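Local atomic coordinates of dihydropyrimidinase (Brevibacillus agri, PDB entry 3SFW), a protein that catalyses the reversible hydrolytic ring opening of dihydropyrimidines to N-carbamoyl-beta-amino acids, probably at its pair of zinc ions. Residues M63-T68 with M153-V158; Y210-E215 with V286-L291; G222-L227 with A233-V238; L275-P278 with K284-W287; W301-L304 with I308-T311. One frame throughout, in Å; residues are numbered along the deposited sequence.

Contact 1: M63-T68 with M153-V158; sequences MPFGGT and MAYKNV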
# COMPACT_ATOMS: atom_id res chain seq x y z
N MET A 63 16.18 -17.85 32.88
CA MET A 63 16.98 -17.10 31.92
C MET A 63 17.80 -16.03 32.65
O MET A 63 17.25 -15.18 33.35
CB MET A 63 16.04 -16.39 30.94
CG MET A 63 16.80 -15.53 29.88
SD MET A 63 15.70 -14.21 29.31
CE MET A 63 16.58 -13.49 27.97
N PRO A 64 19.11 -15.98 32.40
CA PRO A 64 19.89 -14.83 32.92
C PRO A 64 19.66 -13.58 32.07
O PRO A 64 19.92 -13.61 30.86
CB PRO A 64 21.35 -15.31 32.77
CG PRO A 64 21.31 -16.27 31.58
CD PRO A 64 19.92 -16.91 31.57
N PHE A 65 19.21 -12.50 32.68
CA PHE A 65 18.82 -11.28 31.91
C PHE A 65 18.54 -10.15 32.89
O PHE A 65 18.14 -10.40 34.03
CB PHE A 65 17.55 -11.57 31.08
CG PHE A 65 17.18 -10.51 30.05
CD1 PHE A 65 18.08 -10.15 29.03
CD2 PHE A 65 15.85 -10.12 29.92
CE1 PHE A 65 17.67 -9.31 27.99
CE2 PHE A 65 15.43 -9.27 28.89
CZ PHE A 65 16.37 -8.84 27.92
N GLY A 66 18.78 -8.92 32.45
CA GLY A 66 18.33 -7.73 33.18
C GLY A 66 19.06 -7.59 34.51
O GLY A 66 18.54 -7.02 35.45
N GLY A 67 20.26 -8.18 34.59
CA GLY A 67 21.06 -8.16 35.83
C GLY A 67 20.62 -9.18 36.85
O GLY A 67 21.00 -9.10 38.03
N THR A 68 19.79 -10.15 36.43
CA THR A 68 19.23 -11.12 37.41
C THR A 68 18.83 -12.38 36.65
O THR A 68 19.45 -12.67 35.60
CB THR A 68 18.12 -10.48 38.32
OG1 THR A 68 17.63 -11.44 39.28
CG2 THR A 68 16.96 -9.87 37.49
N MET A 153 17.43 -8.05 17.30
CA MET A 153 17.83 -6.86 16.54
C MET A 153 17.92 -5.67 17.49
O MET A 153 18.32 -4.57 17.07
CB MET A 153 16.82 -6.57 15.42
CG MET A 153 16.72 -7.76 14.44
SD MET A 153 15.48 -7.55 13.16
CE MET A 153 16.33 -6.48 11.96
N ALA A 154 17.53 -5.89 18.75
CA ALA A 154 17.67 -4.88 19.79
C ALA A 154 18.49 -5.44 20.96
O ALA A 154 19.18 -6.46 20.81
CB ALA A 154 16.27 -4.37 20.25
N TYR A 155 18.48 -4.72 22.10
CA TYR A 155 19.34 -5.05 23.26
C TYR A 155 20.82 -4.90 22.94
O TYR A 155 21.62 -5.81 23.10
CB TYR A 155 19.03 -6.45 23.81
CG TYR A 155 17.57 -6.68 24.14
CD1 TYR A 155 16.91 -5.97 25.15
CD2 TYR A 155 16.85 -7.66 23.46
CE1 TYR A 155 15.54 -6.23 25.44
CE2 TYR A 155 15.51 -7.92 23.75
CZ TYR A 155 14.87 -7.21 24.72
OH TYR A 155 13.56 -7.53 25.01
N LYS A 156 21.18 -3.72 22.43
CA LYS A 156 22.58 -3.42 22.11
C LYS A 156 23.58 -3.77 23.24
O LYS A 156 23.30 -3.55 24.44
CB LYS A 156 22.69 -1.93 21.73
CG LYS A 156 24.05 -1.54 21.15
CD LYS A 156 24.13 -0.02 20.95
CE LYS A 156 25.13 0.37 19.84
NZ LYS A 156 24.74 1.70 19.21
N ASN A 157 24.69 -4.38 22.86
CA ASN A 157 25.74 -4.76 23.80
C ASN A 157 25.34 -5.86 24.77
O ASN A 157 26.09 -6.20 25.68
CB ASN A 157 26.20 -3.53 24.62
CG ASN A 157 26.84 -2.44 23.74
OD1 ASN A 157 27.61 -2.73 22.82
ND2 ASN A 157 26.44 -1.20 23.98
N VAL A 158 24.15 -6.45 24.57
CA VAL A 158 23.73 -7.60 25.37
C VAL A 158 23.42 -8.79 24.43
O VAL A 158 24.13 -9.82 24.45
CB VAL A 158 22.49 -7.25 26.24
CG1 VAL A 158 22.12 -8.45 27.15
CG2 VAL A 158 22.75 -5.99 27.11
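F65 and Y155 carry this contact, a single pair of rings between a small hairpin and a loop. Along 63-68, M63 comes first. Its extended side chain brings CE over one face of the F65 ring, toward the rim. The F65 CG is anti to the backbone N (chi1 -169°), which sends the ring out toward Y155. F65 CZ lies 3.7 Å from Y155 CE1, over one face of the tyrosine and off its centre. The rings form a T-shaped stack, F65 giving the edge and Y155 the face. Their centroids are 5.3 Å apart and their planes stand at 84°. G66 and G67, both with positive phi, are the middle residues of a type I' turn. F65 N bonds T68 O at 2.9 Å, and T68 N returns the bond to F65 O, so the tip of this hairpin is closed. Beyond the pair, Y155 also meets the ring of the zinc ligand H183, and its side chain is about 4 Å from a zinc ion. The pairing sets an aromatic C-H edge against a pi face. It can steady the tilt of Y155 beside the metal site while making no use of its hydroxyl.

Contact 2: Y210-E215 with V286-L291; sequences YTRPPE and VWSPPL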
# COMPACT_ATOMS: atom_id res chain seq x y z
N TYR A 210 8.27 5.16 25.75
CA TYR A 210 8.53 6.30 24.91
C TYR A 210 9.82 6.22 24.14
O TYR A 210 9.96 6.85 23.10
CB TYR A 210 8.51 7.59 25.72
CG TYR A 210 7.16 7.91 26.33
CD1 TYR A 210 7.07 8.81 27.40
CD2 TYR A 210 5.98 7.38 25.81
CE1 TYR A 210 5.82 9.16 27.95
CE2 TYR A 210 4.73 7.70 26.37
CZ TYR A 210 4.66 8.64 27.42
OH TYR A 210 3.43 8.95 28.00
N THR A 211 10.79 5.44 24.66
CA THR A 211 12.09 5.35 24.04
C THR A 211 12.17 4.16 23.03
O THR A 211 13.23 3.89 22.45
CB THR A 211 13.21 5.12 25.10
OG1 THR A 211 12.88 4.01 25.95
CG2 THR A 211 13.39 6.39 26.00
N ARG A 212 11.06 3.43 22.90
CA ARG A 212 10.95 2.38 21.85
C ARG A 212 9.73 2.55 20.96
O ARG A 212 8.82 1.70 20.98
CB ARG A 212 10.89 0.99 22.51
CG ARG A 212 11.78 0.87 23.74
CD ARG A 212 11.56 -0.48 24.44
NE ARG A 212 12.27 -1.58 23.78
CZ ARG A 212 13.51 -1.98 24.09
NH1 ARG A 212 14.21 -1.37 25.07
NH2 ARG A 212 14.05 -3.06 23.49
N PRO A 213 9.68 3.63 20.14
CA PRO A 213 8.42 3.90 19.43
C PRO A 213 8.08 2.83 18.40
O PRO A 213 8.97 2.09 17.95
CB PRO A 213 8.69 5.23 18.71
CG PRO A 213 9.98 5.76 19.26
CD PRO A 213 10.74 4.58 19.77
N PRO A 214 6.80 2.74 18.04
CA PRO A 214 6.41 1.63 17.14
C PRO A 214 7.11 1.67 15.80
O PRO A 214 7.29 0.63 15.16
CB PRO A 214 4.88 1.82 16.97
CG PRO A 214 4.56 3.13 17.63
CD PRO A 214 5.65 3.49 18.57
N GLU A 215 7.45 2.87 15.32
CA GLU A 215 8.19 3.00 14.08
C GLU A 215 9.50 2.22 14.11
O GLU A 215 9.94 1.76 13.06
CB GLU A 215 8.44 4.47 13.76
CG GLU A 215 7.12 5.24 13.43
CD GLU A 215 6.26 5.74 14.65
OE1 GLU A 215 6.64 5.62 15.85
OE2 GLU A 215 5.15 6.26 14.38
N VAL A 286 6.83 -3.48 32.32
CA VAL A 286 8.01 -3.19 31.49
C VAL A 286 8.53 -4.51 30.85
O VAL A 286 8.84 -5.45 31.54
CB VAL A 286 9.14 -2.55 32.35
CG1 VAL A 286 10.52 -2.61 31.60
CG2 VAL A 286 8.76 -1.10 32.66
N TRP A 287 8.38 -4.58 29.53
CA TRP A 287 8.85 -5.71 28.68
C TRP A 287 8.92 -5.11 27.29
O TRP A 287 8.48 -3.96 27.09
CB TRP A 287 7.86 -6.89 28.68
CG TRP A 287 6.41 -6.51 28.53
CD1 TRP A 287 5.81 -6.00 27.42
CD2 TRP A 287 5.37 -6.71 29.51
NE1 TRP A 287 4.43 -5.85 27.66
CE2 TRP A 287 4.15 -6.28 28.93
CE3 TRP A 287 5.37 -7.18 30.85
CZ2 TRP A 287 2.93 -6.30 29.65
CZ3 TRP A 287 4.16 -7.27 31.53
CH2 TRP A 287 2.95 -6.88 30.92
N SER A 288 9.56 -5.81 26.35
CA SER A 288 9.87 -5.17 25.05
C SER A 288 9.44 -6.12 23.95
O SER A 288 9.55 -7.31 24.14
CB SER A 288 11.37 -4.94 24.92
OG SER A 288 11.81 -4.04 25.95
N PRO A 289 8.91 -5.61 22.84
CA PRO A 289 8.49 -4.23 22.60
C PRO A 289 7.52 -3.77 23.64
O PRO A 289 6.87 -4.57 24.30
CB PRO A 289 7.80 -4.28 21.23
CG PRO A 289 7.40 -5.73 21.06
CD PRO A 289 8.51 -6.50 21.72
N PRO A 290 7.47 -2.44 23.85
CA PRO A 290 6.63 -1.98 24.96
C PRO A 290 5.14 -2.11 24.63
O PRO A 290 4.75 -2.15 23.46
CB PRO A 290 7.02 -0.49 25.07
CG PRO A 290 7.42 -0.10 23.63
CD PRO A 290 8.07 -1.38 23.05
N LEU A 291 4.31 -1.99 25.64
CA LEU A 291 2.86 -1.84 25.43
C LEU A 291 2.60 -0.60 24.57
O LEU A 291 3.39 0.35 24.60
CB LEU A 291 2.18 -1.72 26.81
CG LEU A 291 2.19 -3.01 27.62
CD1 LEU A 291 1.44 -2.81 28.96
CD2 LEU A 291 1.51 -4.14 26.82
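R212 crosses P290 at a slant and ends against S288. R212 CB lies 3.7 Å from P290 CD, and P290 CG is 3.5 Å from R212 O. That carbonyl is bonded by R292. CG continues the chain, and R212 CD then reaches the junction of the two partners, 3.9 Å from both P290 CD and S288 OG. Here the chain bends (chi3 79°), which turns the guanidinium so that one face looks at the serine. S288 OG sits 3.2 Å above that plane, over its centre. R212 NE is 3.3 Å from S288 OG, but the angle is too poor for a hydrogen bond. The N-H groups point around the rim of the guanidinium, while the oxygen lies over the face. The strongest polar partners lie outside the pair: R212 NH2 makes a salt bridge with E185, and S288 OG is hydrogen-bonded to N337. R212 NH2 also packs 3.6 Å from S288 CB. A leucine in place of R212 would probably leave E185 without its charge mate and S288 without the flat group that covers it. The peptide bond between S288 and P289 is cis. The S288 side chain is about 6 Å from a zinc ion, which puts the contact beside the metal site. R212 lies just before helix 214-230 and packs on L190 of helix 187-199. H208 and A209 of helix 206-210 lie against P290. The loop 286-291 thus passes among these helices on its way from helix 265-269 to helix 295-305.

Contact 3: G222-L227 with A233-V238; sequences GRAIAL and AQLYVV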
# COMPACT_ATOMS: atom_id res chain seq x y z
N GLY A 222 10.49 -4.61 8.90
CA GLY A 222 10.68 -4.50 7.44
C GLY A 222 12.08 -4.93 6.98
O GLY A 222 12.23 -5.48 5.88
N ARG A 223 13.08 -4.59 7.78
CA ARG A 223 14.47 -4.95 7.46
C ARG A 223 14.62 -6.47 7.50
O ARG A 223 15.21 -7.07 6.57
CB ARG A 223 15.44 -4.29 8.44
CG ARG A 223 16.91 -4.72 8.24
CD ARG A 223 17.84 -3.59 8.74
NE ARG A 223 17.32 -2.95 9.96
CZ ARG A 223 17.66 -3.27 11.20
NH1 ARG A 223 17.03 -2.69 12.23
NH2 ARG A 223 18.69 -4.10 11.43
N ALA A 224 14.08 -7.11 8.53
CA ALA A 224 14.21 -8.58 8.60
C ALA A 224 13.47 -9.22 7.40
O ALA A 224 13.95 -10.19 6.79
CB ALA A 224 13.66 -9.09 9.92
N ILE A 225 12.35 -8.62 7.01
CA ILE A 225 11.57 -9.15 5.90
C ILE A 225 12.33 -9.01 4.57
O ILE A 225 12.41 -9.96 3.80
CB ILE A 225 10.20 -8.42 5.79
CG1 ILE A 225 9.25 -8.99 6.83
CG2 ILE A 225 9.66 -8.51 4.33
CD1 ILE A 225 8.01 -8.13 7.06
N ALA A 226 12.97 -7.87 4.35
CA ALA A 226 13.73 -7.66 3.12
C ALA A 226 14.90 -8.64 3.01
O ALA A 226 15.16 -9.20 1.93
CB ALA A 226 14.28 -6.20 3.07
N LEU A 227 15.60 -8.85 4.11
CA LEU A 227 16.76 -9.74 4.10
C LEU A 227 16.28 -11.18 3.90
O LEU A 227 16.92 -11.95 3.20
CB LEU A 227 17.51 -9.62 5.45
CG LEU A 227 18.70 -8.64 5.45
CD1 LEU A 227 18.30 -7.25 4.91
CD2 LEU A 227 19.25 -8.54 6.86
N ALA A 233 14.41 -17.08 2.18
CA ALA A 233 14.41 -17.91 3.39
C ALA A 233 13.03 -17.88 4.05
O ALA A 233 12.02 -17.56 3.39
CB ALA A 233 15.50 -17.41 4.35
N GLN A 234 12.94 -18.28 5.32
CA GLN A 234 11.63 -18.22 6.00
C GLN A 234 11.81 -17.54 7.36
O GLN A 234 12.80 -17.79 8.05
CB GLN A 234 11.02 -19.62 6.18
CG GLN A 234 12.02 -20.71 6.69
CD GLN A 234 12.64 -21.52 5.52
OE1 GLN A 234 12.14 -21.50 4.39
NE2 GLN A 234 13.77 -22.19 5.78
N LEU A 235 10.88 -16.64 7.71
CA LEU A 235 11.08 -15.72 8.82
C LEU A 235 9.88 -15.83 9.74
O LEU A 235 8.75 -15.93 9.26
CB LEU A 235 11.14 -14.25 8.30
CG LEU A 235 11.33 -13.18 9.41
CD1 LEU A 235 12.82 -13.25 9.93
CD2 LEU A 235 11.09 -11.80 8.80
N TYR A 236 10.14 -15.79 11.04
CA TYR A 236 9.07 -15.75 12.04
C TYR A 236 9.32 -14.56 12.96
O TYR A 236 10.32 -14.48 13.62
CB TYR A 236 9.08 -17.07 12.81
CG TYR A 236 8.05 -17.20 13.91
CD1 TYR A 236 8.27 -16.62 15.17
CD2 TYR A 236 6.95 -18.07 13.76
CE1 TYR A 236 7.38 -16.86 16.25
CE2 TYR A 236 6.04 -18.29 14.80
CZ TYR A 236 6.25 -17.67 16.03
OH TYR A 236 5.46 -18.02 17.10
N VAL A 237 8.45 -13.58 12.90
CA VAL A 237 8.61 -12.37 13.68
C VAL A 237 7.95 -12.59 15.04
O VAL A 237 6.71 -12.73 15.12
CB VAL A 237 7.95 -11.14 12.99
CG1 VAL A 237 8.29 -9.84 13.81
CG2 VAL A 237 8.43 -11.02 11.51
N VAL A 238 8.73 -12.57 16.13
CA VAL A 238 8.13 -12.87 17.45
C VAL A 238 7.50 -11.57 17.98
O VAL A 238 7.80 -10.48 17.49
CB VAL A 238 9.17 -13.38 18.51
CG1 VAL A 238 9.95 -14.61 17.98
CG2 VAL A 238 10.18 -12.26 18.87
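The helix segment 222-227 packs over the strand segment 233-238, closest at I225 and L235, whose CA atoms are 7.2 Å apart. One side chain does most of the work. With CG anti to the backbone N (chi1 179°), L235 carries its CD2 methyl up to the helix. This methyl is the touching branch. L235 CD2 enters between A224 and I225, 3.9 Å from A224 CB and 3.9 Å from I225 CG1. L235 CD2 also presses on the helix backbone, 3.8 Å from A224 C. The small A224 side chain lets the methyl come this near the main chain. I225 meets it with the CG1 branch and crosses the leucine at about a right angle. V237, two residues on, also has its CB directed at the helix, but its side chain makes no close approach. The touching side chains are all buried and apolar. V182 of strand 180-182 touches both A224 and L235, while V259 of strand 258-263 packs on I225, so the helix lies across three neighbouring strands. E219 of the second subunit packs on A226 of the same segment. Strand 234-237 runs parallel to both neighbouring strands, and helix 214-230 comes just before it. This is the helix-to-strand half of a beta-alpha-beta crossover, the repeating element of the TIM barrel of the amidohydrolase family.

Contact 4: L275-P278 with K284-W287; sequences LEKP and KYVW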
# COMPACT_ATOMS: atom_id res chain seq x y z
N LEU A 275 1.82 1.49 32.00
CA LEU A 275 3.17 1.83 32.44
C LEU A 275 3.16 3.10 33.27
O LEU A 275 4.20 3.48 33.82
CB LEU A 275 4.12 2.01 31.26
CG LEU A 275 4.63 0.61 30.86
CD1 LEU A 275 3.89 0.19 29.61
CD2 LEU A 275 6.12 0.56 30.62
N GLU A 276 2.03 3.81 33.23
CA GLU A 276 1.91 5.09 33.96
C GLU A 276 1.48 4.88 35.40
O GLU A 276 1.39 5.85 36.17
CB GLU A 276 0.90 6.03 33.29
CG GLU A 276 1.21 6.47 31.88
CD GLU A 276 -0.05 7.07 31.20
OE1 GLU A 276 -0.98 7.50 31.92
OE2 GLU A 276 -0.12 7.10 29.97
N LYS A 277 1.19 3.63 35.77
CA LYS A 277 0.69 3.39 37.13
C LYS A 277 1.70 3.89 38.14
O LYS A 277 2.89 3.62 38.01
CB LYS A 277 0.35 1.92 37.41
CG LYS A 277 -0.81 1.35 36.61
CD LYS A 277 -0.80 -0.18 36.76
CE LYS A 277 -1.89 -0.84 35.90
NZ LYS A 277 -3.28 -0.54 36.41
N PRO A 278 1.24 4.65 39.15
CA PRO A 278 2.16 5.33 40.06
C PRO A 278 2.84 4.39 41.11
O PRO A 278 2.54 3.17 41.17
CB PRO A 278 1.25 6.36 40.76
CG PRO A 278 -0.09 5.65 40.85
CD PRO A 278 -0.18 4.78 39.57
N LYS A 284 5.94 -3.19 36.67
CA LYS A 284 5.31 -4.51 36.42
C LYS A 284 5.04 -4.78 34.93
O LYS A 284 4.93 -5.95 34.52
CB LYS A 284 3.99 -4.59 37.17
CG LYS A 284 4.17 -4.70 38.69
CD LYS A 284 2.79 -4.72 39.39
CE LYS A 284 2.93 -5.08 40.85
NZ LYS A 284 1.59 -5.03 41.59
N TYR A 285 4.87 -3.70 34.16
CA TYR A 285 4.47 -3.82 32.75
C TYR A 285 5.61 -3.52 31.79
O TYR A 285 5.37 -3.31 30.59
CB TYR A 285 3.27 -2.86 32.45
CG TYR A 285 2.08 -3.25 33.26
CD1 TYR A 285 1.19 -4.22 32.80
CD2 TYR A 285 1.91 -2.76 34.59
CE1 TYR A 285 0.13 -4.67 33.59
CE2 TYR A 285 0.83 -3.18 35.37
CZ TYR A 285 -0.06 -4.16 34.86
OH TYR A 285 -1.11 -4.66 35.61
N VAL A 286 6.83 -3.48 32.32
CA VAL A 286 8.01 -3.19 31.49
C VAL A 286 8.53 -4.51 30.85
O VAL A 286 8.84 -5.45 31.54
CB VAL A 286 9.14 -2.55 32.35
CG1 VAL A 286 10.52 -2.61 31.60
CG2 VAL A 286 8.76 -1.10 32.66
N TRP A 287 8.38 -4.58 29.53
CA TRP A 287 8.85 -5.71 28.68
C TRP A 287 8.92 -5.11 27.29
O TRP A 287 8.48 -3.96 27.09
CB TRP A 287 7.86 -6.89 28.68
CG TRP A 287 6.41 -6.51 28.53
CD1 TRP A 287 5.81 -6.00 27.42
CD2 TRP A 287 5.37 -6.71 29.51
NE1 TRP A 287 4.43 -5.85 27.66
CE2 TRP A 287 4.15 -6.28 28.93
CE3 TRP A 287 5.37 -7.18 30.85
CZ2 TRP A 287 2.93 -6.30 29.65
CZ3 TRP A 287 4.16 -7.27 31.53
CH2 TRP A 287 2.95 -6.88 30.92
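L275 lies over Y285 and V286 with an unusual side-chain shape. Its CG is anti to the carbonyl carbon, but chi2 is 103°, away from the staggered values. This turn sends L275 CD2 to V286 CG2 at 3.7 Å and lets L275 CD1 rest 3.9 Å from Y285 O. L275 CG itself lies 4.1 Å from Y285 CB. V286 meets the leucine at about a right angle and touches it with the CG2 branch. An alanine at L275 would probably open a gap over the Y285 carbonyl and leave the V286 methyl without its neighbour. K277 reaches Y285 differently. Its chain is extended as far as CE, and only the last torsion bends (chi4 -69°). CD and CE pass obliquely by the tyrosine ring, with K277 CE 3.6 Å from Y285 CE2. This is a contact of the lysine's carbon chain, at the exposed end of the contact. A bound acetate, probably from the crystallisation liquor, lies about 3 Å from the lysine side chain. Y285 OH is hydrogen-bonded to P417 O, which ties down the far end of the ring. Within 284-287, Y285 O also stands 3.5 Å above the centre of the W287 ring. Both segments belong to the long connection from helix 265-269 to helix 295-305. Helix 206-210 borders it, with I206 on L275 and H208 on V286.

Contact 5: W301-L304 with I308-T311; sequences WSAL and ILQT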
# COMPACT_ATOMS: atom_id res chain seq x y z
N TRP A 301 -5.84 -8.28 16.60
CA TRP A 301 -6.93 -9.24 16.58
C TRP A 301 -7.37 -9.48 15.15
O TRP A 301 -7.57 -10.63 14.77
CB TRP A 301 -8.16 -8.73 17.37
CG TRP A 301 -8.04 -8.89 18.92
CD1 TRP A 301 -8.09 -7.87 19.87
CD2 TRP A 301 -7.98 -10.10 19.63
NE1 TRP A 301 -8.04 -8.42 21.14
CE2 TRP A 301 -7.96 -9.79 21.02
CE3 TRP A 301 -7.94 -11.46 19.25
CZ2 TRP A 301 -7.93 -10.76 22.00
CZ3 TRP A 301 -7.86 -12.41 20.23
CH2 TRP A 301 -7.89 -12.07 21.58
N SER A 302 -7.49 -8.41 14.37
CA SER A 302 -7.85 -8.53 12.92
C SER A 302 -6.84 -9.42 12.19
O SER A 302 -7.19 -10.20 11.31
CB SER A 302 -7.84 -7.16 12.25
OG SER A 302 -8.98 -6.42 12.62
N ALA A 303 -5.56 -9.25 12.52
CA ALA A 303 -4.50 -9.96 11.80
C ALA A 303 -4.59 -11.45 12.15
O ALA A 303 -4.35 -12.30 11.29
CB ALA A 303 -3.09 -9.38 12.20
N LEU A 304 -4.88 -11.77 13.41
CA LEU A 304 -5.12 -13.20 13.78
C LEU A 304 -6.37 -13.75 13.05
O LEU A 304 -6.31 -14.84 12.47
CB LEU A 304 -5.32 -13.33 15.32
CG LEU A 304 -4.03 -13.04 16.12
CD1 LEU A 304 -4.41 -12.97 17.62
CD2 LEU A 304 -3.00 -14.21 15.95
N ILE A 308 -3.01 -13.17 8.94
CA ILE A 308 -1.76 -12.39 8.73
C ILE A 308 -0.73 -12.65 9.87
O ILE A 308 0.46 -12.71 9.60
CB ILE A 308 -2.10 -10.86 8.71
CG1 ILE A 308 -2.94 -10.56 7.45
CG2 ILE A 308 -0.79 -10.00 8.69
CD1 ILE A 308 -3.76 -9.24 7.49
N LEU A 309 -1.22 -12.86 11.09
CA LEU A 309 -0.43 -13.45 12.21
C LEU A 309 -0.94 -14.85 12.45
O LEU A 309 -2.17 -15.09 12.28
CB LEU A 309 -0.65 -12.65 13.50
CG LEU A 309 -0.14 -11.19 13.35
CD1 LEU A 309 -0.47 -10.48 14.67
CD2 LEU A 309 1.42 -11.13 13.08
N GLN A 310 -0.03 -15.79 12.73
CA GLN A 310 -0.42 -17.24 12.76
C GLN A 310 -0.41 -17.87 14.16
O GLN A 310 -1.00 -18.94 14.36
CB GLN A 310 0.45 -18.07 11.82
CG GLN A 310 0.30 -17.71 10.32
CD GLN A 310 0.97 -16.37 9.98
OE1 GLN A 310 0.39 -15.52 9.27
NE2 GLN A 310 2.13 -16.15 10.53
N THR A 311 0.26 -17.25 15.12
CA THR A 311 0.48 -17.90 16.44
C THR A 311 0.39 -16.89 17.59
O THR A 311 0.56 -15.67 17.41
CB THR A 311 1.89 -18.55 16.56
OG1 THR A 311 2.88 -17.50 16.41
CG2 THR A 311 2.08 -19.62 15.46
O HOH W 1 -4.45 -16.71 12.22
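A303 CB is directed toward 308-311 and rests 3.6 Å from L309 CG. L304 comes at the same leucine from another direction. Its CB leaves the helix away from 308-311, yet with CG beside the backbone N (chi1 -69°) L304 CD2 reaches L309 CB at 3.7 Å. The two leucines cross at a slant. I308 stands beside this group, with I308 CB 3.9 Å from A303 CB. The chain is held as well by A303 O, which takes two N-H groups. I308 N gives A303 O a weak bond at 2.8 Å, bent to 129°. L309 N gives A303 O a straighter one at 3.2 Å, with its donor well above the carbonyl plane. These bonds lie beyond the usual four-residue helical spacing and follow the chain as it leaves helix 295-305. That helix precedes strand 311-312, which is parallel to strand 258-263, so the turn is an alpha-to-beta link of the TIM barrel. The zinc ligand D315 follows a few residues after the strand. A water bridges the two segments, donating to L304 O at 2.6 Å and to L309 O. V246 and A250 of helix 243-254 pack on A303 and I308 respectively, and T263 touches both leucines. E254 of the third subunit packs on I308.

Overall arrangement
Contacts 1 and 2 are neighbours beside the zinc pair, with centres about 15 Å apart. They touch where Y155 OH meets S288 CB at 3.4 Å and where Y155 CE1 lies 4.0 Å from R212 NH2. Contact 4 extends contact 2 outward: they share V286 and W287, and L291 packs on L275. Contacts 3 and 5 belong to the barrel wall. They stand farther from the metals, the A224 side chain about 13 Å and that of T311 about 12 Å from a zinc ion. A probable hydrogen bond, Y236 OH to T311 OG1 at 2.7 Å, joins them. M153 links contact 1 to contact 3 by packing on R223 and A224.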